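Local coordinates for hypothetical protein UNP Q5LQD5_SILPO (Silicibacter pomeroyi, PDB 2IMH) that is of unknown function but belongs to the DUF1028 family, with two antiparallel sheets packed together and helices on their outer sides, at residues A20-S25 with L164-L169; G35-G40 with L171-P176; V110-G115 with A130-F135; T51-E56 with A82-A87. One frame throughout, in Å; residues are numbered along the deposited sequence. Where two conformers were deposited one is given.

Interaction 1 of 4, residues A20-S25 with L164-L169; sequences AAATGS and LSAAML
Two consecutive backbone amides grip the carbonyl oxygen of Thr23. Leu164 N approaches Thr23 O at 2.8 Å and lies in the carbonyl plane, while Ser165 N reaches Thr23 O at 3.3 Å from a position tilted out of that plane. Two residues facing one make a classic beta bulge, which ends an otherwise regular antiparallel ladder between strands 16-23 and 165-172. A side chain reinforces the bulge: Ser165 OG, placed between its own backbone N and carbonyl carbon (chi1 69°), donates to Ser25 O at 2.7 Å, arriving well out of that carbonyl's plane. Ser25 is turned back toward it by an ST turn in which Ser25 N donates to Thr23 OG1 at 3.0 Å. Ser165 OG is also bonded to the backbone N of Val28, so one hydroxyl joins the bulge to helix 28-32. Just beyond, Leu164 lays CB beside Ser25 O and CD1 beside Gly24 O.

Farther along, Ala21 N donates to Ala167 O, and Ala167 N to Ala21 O, each at 2.9 Å. The flanking pairs are non-hydrogen-bonded, and there Ala22 CB lies 4.2 Å from Ala166 CB on the face that carries Ala20 and Met168. Ala20 and Met168 both touch Leu146 of helix 142-155, whereas Ala21 and Thr23 turn to the other face and meet Val28. The contact thus changes along its length: small methyls and backbone bonds hold the strands together within the buried sheet, and where the strands run out the hydroxyl of Ser165 adds to the backbone bonds, tying the loop at Ser25 to the ladder.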
loop_
_atom_site.group_PDB
_atom_site.type_symbol
_atom_site.label_atom_id
_atom_site.label_comp_id
_atom_site.label_asym_id
_atom_site.label_seq_id
_atom_site.Cartn_x
_atom_site.Cartn_y
_atom_site.Cartn_z
ATOM N N ALA A 20 0.561 1.805 -1.547
ATOM C CA ALA A 20 0.576 1.676 -2.996
ATOM C C ALA A 20 1.889 1.064 -3.408
ATOM O O ALA A 20 2.891 1.225 -2.710
ATOM C CB ALA A 20 0.382 3.007 -3.644
ATOM N N ALA A 21 1.900 0.366 -4.540
ATOM C CA ALA A 21 3.129 -0.332 -4.943
ATOM C C ALA A 21 3.148 -0.538 -6.437
ATOM O O ALA A 21 2.103 -0.511 -7.097
ATOM C CB ALA A 21 3.213 -1.688 -4.247
ATOM N N ALA A 22 4.337 -0.769 -6.969
ATOM C CA ALA A 22 4.478 -1.114 -8.376
ATOM C C ALA A 22 5.719 -1.979 -8.509
ATOM O O ALA A 22 6.662 -1.829 -7.725
ATOM C CB ALA A 22 4.574 0.145 -9.242
ATOM N N THR A 23 5.679 -2.933 -9.444
ATOM C CA THR A 23 6.848 -3.753 -9.745
ATOM C C THR A 23 7.021 -3.973 -11.229
ATOM O O THR A 23 6.109 -3.728 -12.027
ATOM C CB THR A 23 6.767 -5.184 -9.160
ATOM O OG1 THR A 23 5.721 -5.915 -9.815
ATOM C CG2 THR A 23 6.578 -5.192 -7.633
ATOM N N GLY A 24 8.202 -4.472 -11.598
ATOM C CA GLY A 24 8.399 -4.935 -12.962
ATOM C C GLY A 24 7.941 -6.375 -13.182
ATOM O O GLY A 24 8.440 -7.047 -14.096
ATOM N N SER A 25 6.993 -6.838 -12.360
ATOM C CA SER A 25 6.419 -8.174 -12.472
ATOM C C SER A 25 4.893 -8.131 -12.295
ATOM O O SER A 25 4.302 -7.050 -12.293
ATOM C CB SER A 25 7.075 -9.116 -11.456
ATOM O OG SER A 25 6.792 -10.482 -11.741
ATOM N N LEU A 164 5.254 -3.544 -14.719
ATOM C CA LEU A 164 4.181 -4.351 -15.302
ATOM C C LEU A 164 2.919 -4.400 -14.436
ATOM O O LEU A 164 1.840 -4.749 -14.941
ATOM C CB LEU A 164 4.645 -5.785 -15.599
ATOM C CG LEU A 164 5.698 -5.980 -16.693
ATOM C CD1 LEU A 164 5.995 -7.481 -16.819
ATOM C CD2 LEU A 164 5.213 -5.358 -18.025
ATOM N N SER A 165 3.039 -4.064 -13.149
ATOM C CA SER A 165 1.843 -4.043 -12.270
ATOM C C SER A 165 1.897 -2.923 -11.240
ATOM O O SER A 165 2.977 -2.450 -10.856
ATOM C CB SER A 165 1.632 -5.402 -11.601
ATOM O OG SER A 165 2.656 -5.696 -10.640
ATOM N N ALA A 166 0.727 -2.490 -10.795
ATOM C CA ALA A 166 0.623 -1.439 -9.789
ATOM C C ALA A 166 -0.639 -1.698 -8.987
ATOM O O ALA A 166 -1.579 -2.336 -9.483
ATOM C CB ALA A 166 0.549 -0.052 -10.453
ATOM N N ALA A 167 -0.657 -1.226 -7.740
ATOM C CA ALA A 167 -1.833 -1.375 -6.898
ATOM C C ALA A 167 -1.905 -0.320 -5.810
ATOM O O ALA A 167 -0.892 0.300 -5.446
ATOM C CB ALA A 167 -1.856 -2.746 -6.263
HETATM N N MSE A 168 -3.110 -0.181 -5.265
HETATM C CA MSE A 168 -3.349 0.679 -4.116
HETATM C C MSE A 168 -4.333 -0.020 -3.201
HETATM O O MSE A 168 -5.180 -0.799 -3.660
HETATM C CB MSE A 168 -3.925 2.034 -4.545
HETATM C CG MSE A 168 -3.925 3.095 -3.445
HETATM SE SE MSE A 168 -4.149 4.912 -4.152
HETATM C CE MSE A 168 -2.513 4.928 -5.198
ATOM N N LEU A 169 -4.206 0.254 -1.908
ATOM C CA LEU A 169 -5.117 -0.299 -0.929
ATOM C C LEU A 169 -5.348 0.796 0.096
ATOM O O LEU A 169 -4.377 1.284 0.695
ATOM C CB LEU A 169 -4.500 -1.531 -0.262
ATOM C CG LEU A 169 -5.329 -2.133 0.878
ATOM C CD1 LEU A 169 -6.631 -2.693 0.292
ATOM C CD2 LEU A 169 -4.567 -3.214 1.665
#

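Interaction 2 of 4, residues G35-G40 with L171-P176; sequences GDLNAG and LHPDRP
A leucine methyl resting on bare backbone distinguishes this contact, which no hydrogen bond crosses: Leu171 CD1 sits 3.5 Å from Gly35 C, where even a CB on Gly35 would be tight against it. Leu37, two residues on, adds its own side chain. With its CG beside the backbone N and anti to the carbonyl carbon (chi1 -68°), it sends its two methyls in different directions; CD2 packs on Leu171 CB at 3.8 Å, and CD1 lies against the backbone at the start of the His172 to Arg175 turn, 3.4 Å from His172 C and 4.1 Å from Pro173 CD. Replacing Leu37 by an alanine would remove both methyls and would probably leave Leu171 CB and Pro173 without the apolar partner they have in this leucine. The loop that presents Leu37 is firmly shaped: Asn38 N donates to Asp36 OD1 at 3.0 Å in an Asx turn, Ala39 N and Gly40 N both donate to Asp36 O in a classic beta bulge, and Asp36 OD2 forms a salt bridge with Arg62. Strand 33-36, at the edge of the four-stranded sheet, thereby meets hairpin 165-182 of the six-stranded sheet, with Ile17 of strand 16-23 touching both leucines.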
loop_
_atom_site.group_PDB
_atom_site.type_symbol
_atom_site.label_atom_id
_atom_site.label_comp_id
_atom_site.label_asym_id
_atom_site.label_seq_id
_atom_site.Cartn_x
_atom_site.Cartn_y
_atom_site.Cartn_z
ATOM N N GLY A 35 -3.482 -4.903 4.908
ATOM C CA GLY A 35 -3.847 -3.925 5.910
ATOM C C GLY A 35 -5.077 -4.315 6.691
ATOM O O GLY A 35 -5.862 -5.158 6.256
ATOM N N ASP A 36 -5.211 -3.727 7.873
ATOM C CA ASP A 36 -6.382 -3.975 8.714
ATOM C C ASP A 36 -6.537 -2.794 9.656
ATOM O O ASP A 36 -5.567 -2.357 10.297
ATOM C CB ASP A 36 -6.211 -5.279 9.505
ATOM C CG ASP A 36 -7.516 -5.781 10.111
ATOM O OD1 ASP A 36 -8.332 -4.962 10.592
ATOM O OD2 ASP A 36 -7.717 -7.024 10.112
ATOM N N LEU A 37 -7.749 -2.242 9.699
ATOM C CA LEU A 37 -8.040 -1.102 10.549
ATOM C C LEU A 37 -7.858 -1.398 12.036
ATOM O O LEU A 37 -7.821 -0.463 12.856
ATOM C CB LEU A 37 -9.443 -0.564 10.265
ATOM C CG LEU A 37 -9.627 0.089 8.899
ATOM C CD1 LEU A 37 -11.115 0.239 8.637
ATOM C CD2 LEU A 37 -8.932 1.455 8.861
ATOM N N ASN A 38 -7.685 -2.674 12.376
ATOM C CA ASN A 38 -7.383 -3.032 13.750
ATOM C C ASN A 38 -5.884 -3.265 13.998
ATOM O O ASN A 38 -5.498 -3.783 15.056
ATOM C CB ASN A 38 -8.215 -4.245 14.176
ATOM C CG ASN A 38 -7.801 -5.529 13.489
ATOM O OD1 ASN A 38 -6.691 -5.660 12.964
ATOM N ND2 ASN A 38 -8.706 -6.508 13.494
ATOM N N ALA A 39 -5.041 -2.886 13.037
ATOM C CA ALA A 39 -3.621 -3.216 13.119
ATOM C C ALA A 39 -2.708 -2.145 12.501
ATOM O O ALA A 39 -1.778 -1.631 13.153
ATOM C CB ALA A 39 -3.371 -4.574 12.443
ATOM N N GLY A 40 -2.963 -1.815 11.241
ATOM C CA GLY A 40 -2.021 -0.995 10.459
ATOM C C GLY A 40 -1.845 -1.563 9.057
ATOM O O GLY A 40 -2.732 -2.275 8.560
ATOM N N LEU A 171 -7.981 1.940 3.448
ATOM C CA LEU A 171 -8.984 1.480 4.416
ATOM C C LEU A 171 -9.404 2.613 5.334
ATOM O O LEU A 171 -8.586 3.418 5.750
ATOM C CB LEU A 171 -8.410 0.351 5.281
ATOM C CG LEU A 171 -7.748 -0.840 4.565
ATOM C CD1 LEU A 171 -7.218 -1.830 5.598
ATOM C CD2 LEU A 171 -8.757 -1.508 3.623
ATOM N N HIS A 172 -10.686 2.645 5.674
ATOM C CA HIS A 172 -11.219 3.631 6.605
ATOM C C HIS A 172 -12.504 3.040 7.180
ATOM O O HIS A 172 -13.245 2.389 6.450
ATOM C CB HIS A 172 -11.561 4.909 5.870
ATOM C CG HIS A 172 -12.048 5.995 6.774
ATOM N ND1 HIS A 172 -13.371 6.109 7.152
ATOM C CD2 HIS A 172 -11.383 6.980 7.423
ATOM C CE1 HIS A 172 -13.502 7.134 7.979
ATOM N NE2 HIS A 172 -12.311 7.686 8.151
ATOM N N PRO A 173 -12.791 3.272 8.473
ATOM C CA PRO A 173 -13.949 2.591 9.075
ATOM C C PRO A 173 -15.318 2.958 8.487
ATOM O O PRO A 173 -16.268 2.197 8.675
ATOM C CB PRO A 173 -13.898 3.036 10.541
ATOM C CG PRO A 173 -13.127 4.301 10.535
ATOM C CD PRO A 173 -12.094 4.127 9.450
ATOM N N ASP A 174 -15.425 4.110 7.819
ATOM C CA ASP A 174 -16.704 4.558 7.254
ATOM C C ASP A 174 -16.834 4.215 5.773
ATOM O O ASP A 174 -17.792 4.637 5.115
ATOM C CB ASP A 174 -16.865 6.078 7.425
ATOM C CG ASP A 174 -16.883 6.508 8.881
ATOM O OD1 ASP A 174 -17.223 5.679 9.758
ATOM O OD2 ASP A 174 -16.547 7.688 9.134
ATOM N N ARG A 175 -15.865 3.460 5.254
ATOM C CA ARG A 175 -15.805 3.179 3.825
ATOM C C ARG A 175 -15.546 1.705 3.610
ATOM O O ARG A 175 -14.862 1.079 4.423
ATOM C CB ARG A 175 -14.652 3.945 3.167
ATOM C CG ARG A 175 -14.637 5.454 3.431
ATOM C CD ARG A 175 -13.318 6.033 2.952
ATOM N NE ARG A 175 -12.896 7.226 3.699
ATOM C CZ ARG A 175 -11.692 7.789 3.582
ATOM N NH1 ARG A 175 -11.389 8.868 4.302
ATOM N NH2 ARG A 175 -10.789 7.277 2.745
ATOM N N PRO A 176 -16.037 1.156 2.486
ATOM C CA PRO A 176 -15.593 -0.189 2.143
ATOM C C PRO A 176 -14.124 -0.124 1.703
ATOM O O PRO A 176 -13.643 0.943 1.348
ATOM C CB PRO A 176 -16.505 -0.578 0.974
ATOM C CG PRO A 176 -16.938 0.712 0.369
ATOM C CD PRO A 176 -16.963 1.725 1.484
#

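Interaction 3 of 4, residues V110-G115 with A130-F135; sequences VTFASG and AMTEAF
Phe112 points from strand 108-112 toward helix 126-137, and its CB is the first atom to touch, 3.6 Å from Thr132 CG2. CG and CD2 then pass the same methyl, CD2 at 3.7 Å from Thr132 CG2, as the two side chains slide by in opposite directions. On the other side of the ring, CE1 meets Phe135 CD2 at 3.5 Å, and CZ, at the tip, still lies 4.0 Å from Phe135 CD2. The two rings meet obliquely, their planes inclined at 48° and their centroids 5.5 Å apart. Phe112 owes this course to its first torsion (chi1 53°), which sets CG between the backbone N and the carbonyl carbon and folds the ring back over its own hairpin. One face therefore covers Gly115, whose C lies 3.4 Å from the ring plane; a CB on that residue would collide with Phe112 CZ.

Val110 extends the contact, its CG1 lying 3.5 Å from Thr132 OG1, a hydroxyl already bonded to Leu128 O one helical turn earlier. Ser114 OG lies at the edge of the Phe135 ring, near its plane; no hydrogen bond joins the segments.

Strand 108-112 is an outermost strand of the six-stranded sheet and pairs with 115-120 in a hairpin. The helix runs nearly parallel to it, with Phe135 continuing inward to Ala9 of strand 4-11 and Leu146 of helix 142-155.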
loop_
_atom_site.group_PDB
_atom_site.type_symbol
_atom_site.label_atom_id
_atom_site.label_comp_id
_atom_site.label_asym_id
_atom_site.label_seq_id
_atom_site.Cartn_x
_atom_site.Cartn_y
_atom_site.Cartn_z
ATOM N N VAL A 110 12.925 4.253 3.576
ATOM C CA VAL A 110 12.900 5.635 4.042
ATOM C C VAL A 110 11.629 5.866 4.885
ATOM O O VAL A 110 10.523 5.738 4.371
ATOM C CB VAL A 110 12.884 6.640 2.842
ATOM C CG1 VAL A 110 12.795 8.068 3.339
ATOM C CG2 VAL A 110 14.123 6.452 1.938
ATOM N N THR A 111 11.774 6.176 6.173
ATOM C CA THR A 111 10.591 6.544 6.961
ATOM C C THR A 111 10.352 8.044 6.804
ATOM O O THR A 111 11.283 8.804 6.517
ATOM C CB THR A 111 10.748 6.215 8.450
ATOM O OG1 THR A 111 11.866 6.959 8.959
ATOM C CG2 THR A 111 10.979 4.698 8.638
ATOM N N PHE A 112 9.110 8.475 6.985
ATOM C CA PHE A 112 8.789 9.895 6.916
ATOM C C PHE A 112 7.617 10.110 7.869
ATOM O O PHE A 112 7.119 9.152 8.434
ATOM C CB PHE A 112 8.474 10.321 5.473
ATOM C CG PHE A 112 7.422 9.477 4.796
ATOM C CD1 PHE A 112 6.080 9.812 4.899
ATOM C CD2 PHE A 112 7.782 8.349 4.056
ATOM C CE1 PHE A 112 5.088 9.037 4.279
ATOM C CE2 PHE A 112 6.808 7.560 3.426
ATOM C CZ PHE A 112 5.460 7.899 3.541
ATOM N N ALA A 113 7.219 11.341 8.159
ATOM C CA ALA A 113 6.360 11.552 9.343
ATOM C C ALA A 113 5.190 10.561 9.497
ATOM O O ALA A 113 4.911 10.067 10.603
ATOM C CB ALA A 113 5.850 12.986 9.386
ATOM N N SER A 114 4.525 10.260 8.388
ATOM C CA SER A 114 3.282 9.495 8.422
ATOM C C SER A 114 3.333 8.234 7.569
ATOM O O SER A 114 2.323 7.836 6.988
ATOM C CB SER A 114 2.135 10.372 7.933
ATOM O OG SER A 114 2.303 10.663 6.557
ATOM N N GLY A 115 4.497 7.593 7.506
ATOM C CA GLY A 115 4.651 6.418 6.657
ATOM C C GLY A 115 6.058 5.938 6.379
ATOM O O GLY A 115 7.006 6.332 7.062
ATOM N N ALA A 130 12.682 10.339 -3.929
ATOM C CA ALA A 130 11.725 11.043 -4.799
ATOM C C ALA A 130 10.299 10.627 -4.455
ATOM O O ALA A 130 9.389 11.465 -4.410
ATOM C CB ALA A 130 12.006 10.771 -6.281
HETATM N N MSE A 131 10.116 9.334 -4.201
HETATM C CA MSE A 131 8.817 8.807 -3.777
HETATM C C MSE A 131 8.315 9.523 -2.518
HETATM O O MSE A 131 7.172 9.974 -2.447
HETATM C CB MSE A 131 8.964 7.312 -3.487
HETATM C CG MSE A 131 7.661 6.621 -3.219
HETATM SE SE MSE A 131 7.978 4.727 -3.000
HETATM C CE MSE A 131 6.318 4.139 -3.859
ATOM N N THR A 132 9.187 9.607 -1.516
ATOM C CA THR A 132 8.840 10.224 -0.225
ATOM C C THR A 132 8.541 11.716 -0.390
ATOM O O THR A 132 7.498 12.225 0.057
ATOM C CB THR A 132 10.013 10.037 0.757
ATOM O OG1 THR A 132 10.235 8.637 0.985
ATOM C CG2 THR A 132 9.724 10.725 2.079
ATOM N N GLU A 133 9.461 12.427 -1.034
ATOM C CA GLU A 133 9.266 13.855 -1.301
ATOM C C GLU A 133 7.921 14.113 -1.988
ATOM O O GLU A 133 7.193 15.019 -1.600
ATOM C CB GLU A 133 10.407 14.394 -2.171
ATOM C CG GLU A 133 10.264 15.870 -2.566
ATOM C CD GLU A 133 11.319 16.345 -3.572
ATOM O OE1 GLU A 133 12.142 15.528 -4.051
ATOM O OE2 GLU A 133 11.328 17.557 -3.894
ATOM N N ALA A 134 7.600 13.321 -3.013
ATOM C CA ALA A 134 6.328 13.485 -3.730
ATOM C C ALA A 134 5.123 13.285 -2.815
ATOM O O ALA A 134 4.183 14.085 -2.853
ATOM C CB ALA A 134 6.253 12.570 -4.933
ATOM N N PHE A 135 5.154 12.254 -1.977
ATOM C CA PHE A 135 4.045 12.013 -1.048
ATOM C C PHE A 135 3.872 13.147 -0.040
ATOM O O PHE A 135 2.767 13.652 0.153
ATOM C CB PHE A 135 4.219 10.693 -0.293
ATOM C CG PHE A 135 3.056 10.367 0.574
ATOM C CD1 PHE A 135 1.921 9.749 0.034
ATOM C CD2 PHE A 135 3.060 10.727 1.922
ATOM C CE1 PHE A 135 0.823 9.489 0.836
ATOM C CE2 PHE A 135 1.974 10.458 2.726
ATOM C CZ PHE A 135 0.850 9.848 2.177
#

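Interaction 4 of 4, residues T51-E56 with A82-A87; sequences TFWGEE and AYRQLA
The torsions of Trp53 and Arg84 turn a flat ring beneath an extended chain. Trp53 has CG beside its backbone N (chi1 -85°), which swings the indole from helix 51-62 toward strand 85-90; Arg84 has an almost eclipsed first torsion (chi1 14°) and then runs straight from CG to NE across the ring. Its methylenes do the touching. Arg84 CG lies 3.5 Å from Trp53 CH2, and Arg84 CD stands 3.6 Å from the centroid of the six-membered ring, over the face in a CH-pi contact. The guanidinium, turned 77° from the indole plane, shows an edge to Trp53 CZ2, and its CZ is far enough from the ring for at most a weak cation-pi attraction.

Trp53 CE3, in the same six-membered ring, packs on Leu86 CB at 3.7 Å, while Leu86 CD1 reaches back to Trp53 CB at 4.1 Å. Val74 and Thr75 of helix 67-76 touch both of these residues. With an alanine in place of Trp53, the Arg84 methylenes and Leu86 CB would probably lose the ring they pack on, opening a gap between helix and strand.

The charge of Arg84 is met elsewhere: NE forms a salt bridge with Asp78 and NH1 donates to Ala48 O. The indole thus supports the aliphatic length of an arginine whose polar end is spent on other partners, so the contact rests on dispersion rather than on ionic attraction.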
loop_
_atom_site.group_PDB
_atom_site.type_symbol
_atom_site.label_atom_id
_atom_site.label_comp_id
_atom_site.label_asym_id
_atom_site.label_seq_id
_atom_site.Cartn_x
_atom_site.Cartn_y
_atom_site.Cartn_z
ATOM N N THR A 51 4.340 -14.253 1.782
ATOM C CA THR A 51 2.971 -13.840 2.126
ATOM C C THR A 51 2.759 -13.913 3.645
ATOM O O THR A 51 2.078 -13.072 4.238
ATOM C CB THR A 51 1.923 -14.707 1.420
ATOM O OG1 THR A 51 2.160 -16.083 1.729
ATOM C CG2 THR A 51 2.009 -14.506 -0.095
ATOM N N PHE A 52 3.381 -14.898 4.288
ATOM C CA PHE A 52 3.285 -15.035 5.741
ATOM C C PHE A 52 3.742 -13.795 6.486
ATOM O O PHE A 52 3.066 -13.338 7.420
ATOM C CB PHE A 52 4.048 -16.274 6.181
ATOM C CG PHE A 52 3.626 -17.494 5.414
ATOM C CD1 PHE A 52 2.425 -18.126 5.714
ATOM C CD2 PHE A 52 4.380 -17.941 4.326
ATOM C CE1 PHE A 52 2.000 -19.243 4.981
ATOM C CE2 PHE A 52 3.955 -19.049 3.574
ATOM C CZ PHE A 52 2.774 -19.701 3.909
ATOM N N TRP A 53 4.886 -13.251 6.081
ATOM C CA TRP A 53 5.415 -12.070 6.742
ATOM C C TRP A 53 4.376 -10.963 6.744
ATOM O O TRP A 53 4.206 -10.271 7.742
ATOM C CB TRP A 53 6.626 -11.586 5.981
ATOM C CG TRP A 53 7.915 -12.270 6.362
ATOM C CD1 TRP A 53 8.069 -13.452 7.027
ATOM C CD2 TRP A 53 9.218 -11.819 6.023
ATOM N NE1 TRP A 53 9.418 -13.744 7.167
ATOM C CE2 TRP A 53 10.140 -12.756 6.551
ATOM C CE3 TRP A 53 9.706 -10.699 5.333
ATOM C CZ2 TRP A 53 11.526 -12.605 6.404
ATOM C CZ3 TRP A 53 11.088 -10.543 5.198
ATOM C CH2 TRP A 53 11.980 -11.497 5.744
ATOM N N GLY A 54 3.701 -10.791 5.608
ATOM C CA GLY A 54 2.757 -9.665 5.457
ATOM C C GLY A 54 1.579 -9.783 6.407
ATOM O O GLY A 54 1.097 -8.785 6.941
ATOM N N GLU A 55 1.093 -11.001 6.584
ATOM C CA GLU A 55 -0.036 -11.255 7.479
ATOM C C GLU A 55 0.409 -11.242 8.943
ATOM O O GLU A 55 -0.216 -10.616 9.794
ATOM C CB GLU A 55 -0.670 -12.616 7.149
ATOM C CG GLU A 55 -1.272 -12.703 5.746
ATOM C CD GLU A 55 -1.889 -14.074 5.423
ATOM O OE1 GLU A 55 -1.654 -15.047 6.178
ATOM O OE2 GLU A 55 -2.615 -14.167 4.402
ATOM N N GLU A 56 1.488 -11.966 9.246
ATOM C CA GLU A 56 1.934 -12.102 10.623
ATOM C C GLU A 56 2.350 -10.785 11.262
ATOM O O GLU A 56 2.059 -10.544 12.444
ATOM C CB GLU A 56 3.049 -13.149 10.712
ATOM C CG GLU A 56 2.481 -14.520 10.412
ATOM C CD GLU A 56 3.511 -15.638 10.471
ATOM O OE1 GLU A 56 4.613 -15.409 11.017
ATOM O OE2 GLU A 56 3.192 -16.749 9.979
ATOM N N ALA A 82 17.155 -13.229 4.492
ATOM C CA ALA A 82 18.036 -12.407 3.659
ATOM C C ALA A 82 17.460 -12.162 2.259
ATOM O O ALA A 82 17.847 -11.210 1.580
ATOM C CB ALA A 82 19.424 -13.059 3.557
ATOM N N TYR A 83 16.545 -13.033 1.833
ATOM C CA TYR A 83 15.973 -12.964 0.488
ATOM C C TYR A 83 14.656 -12.197 0.406
ATOM O O TYR A 83 13.940 -12.281 -0.595
ATOM C CB TYR A 83 15.789 -14.362 -0.076
ATOM C CG TYR A 83 17.114 -14.990 -0.429
ATOM C CD1 TYR A 83 17.594 -14.955 -1.736
ATOM C CD2 TYR A 83 17.907 -15.572 0.558
ATOM C CE1 TYR A 83 18.834 -15.515 -2.059
ATOM C CE2 TYR A 83 19.141 -16.127 0.254
ATOM C CZ TYR A 83 19.596 -16.097 -1.057
ATOM O OH TYR A 83 20.823 -16.654 -1.370
ATOM N N ARG A 84 14.338 -11.435 1.448
ATOM C CA ARG A 84 13.055 -10.714 1.427
ATOM C C ARG A 84 13.115 -9.401 2.190
ATOM O O ARG A 84 14.150 -9.060 2.779
ATOM C CB ARG A 84 11.873 -11.604 1.861
ATOM C CG ARG A 84 12.258 -12.935 2.539
ATOM C CD ARG A 84 11.035 -13.738 2.962
ATOM N NE ARG A 84 11.416 -15.042 3.520
ATOM C CZ ARG A 84 11.790 -16.089 2.782
ATOM N NH1 ARG A 84 11.819 -16.006 1.450
ATOM N NH2 ARG A 84 12.128 -17.219 3.377
ATOM N N GLN A 85 12.010 -8.659 2.151
ATOM C CA GLN A 85 11.989 -7.282 2.598
ATOM C C GLN A 85 10.583 -7.020 3.150
ATOM O O GLN A 85 9.605 -7.484 2.572
ATOM C CB GLN A 85 12.270 -6.355 1.414
ATOM C CG GLN A 85 12.258 -4.876 1.761
ATOM C CD GLN A 85 12.690 -3.996 0.600
ATOM O OE1 GLN A 85 12.232 -4.160 -0.530
ATOM N NE2 GLN A 85 13.569 -3.036 0.889
ATOM N N LEU A 86 10.504 -6.314 4.270
ATOM C CA LEU A 86 9.235 -6.121 4.967
ATOM C C LEU A 86 9.137 -4.724 5.554
ATOM O O LEU A 86 10.098 -4.207 6.129
ATOM C CB LEU A 86 9.102 -7.152 6.107
ATOM C CG LEU A 86 7.783 -7.118 6.906
ATOM C CD1 LEU A 86 6.602 -7.462 5.991
ATOM C CD2 LEU A 86 7.833 -8.066 8.110
ATOM N N ALA A 87 7.970 -4.110 5.404
ATOM C CA ALA A 87 7.738 -2.804 5.996
ATOM C C ALA A 87 6.377 -2.862 6.659
ATOM O O ALA A 87 5.460 -3.546 6.178
ATOM C CB ALA A 87 7.750 -1.726 4.939
#

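Interactions 1 and 2 share strand 165-172, lie about 20 Å apart between centres, and touch where Leu169 CD2 packs 3.8 Å from Gly35 N. Interaction 3 belongs to the far edge of the same six-stranded sheet, its centre about 17 Å from that of interaction 1, with helix 142-155 touching both. Interaction 4 packs helix 51-62 on the four-stranded sheet; its nearest atoms come within about 6 Å of interaction 2, which joins the two sheets. Together they outline a helix-sheet-sheet-helix layering, consistent with an N-terminal nucleophile hydrolase type of fold.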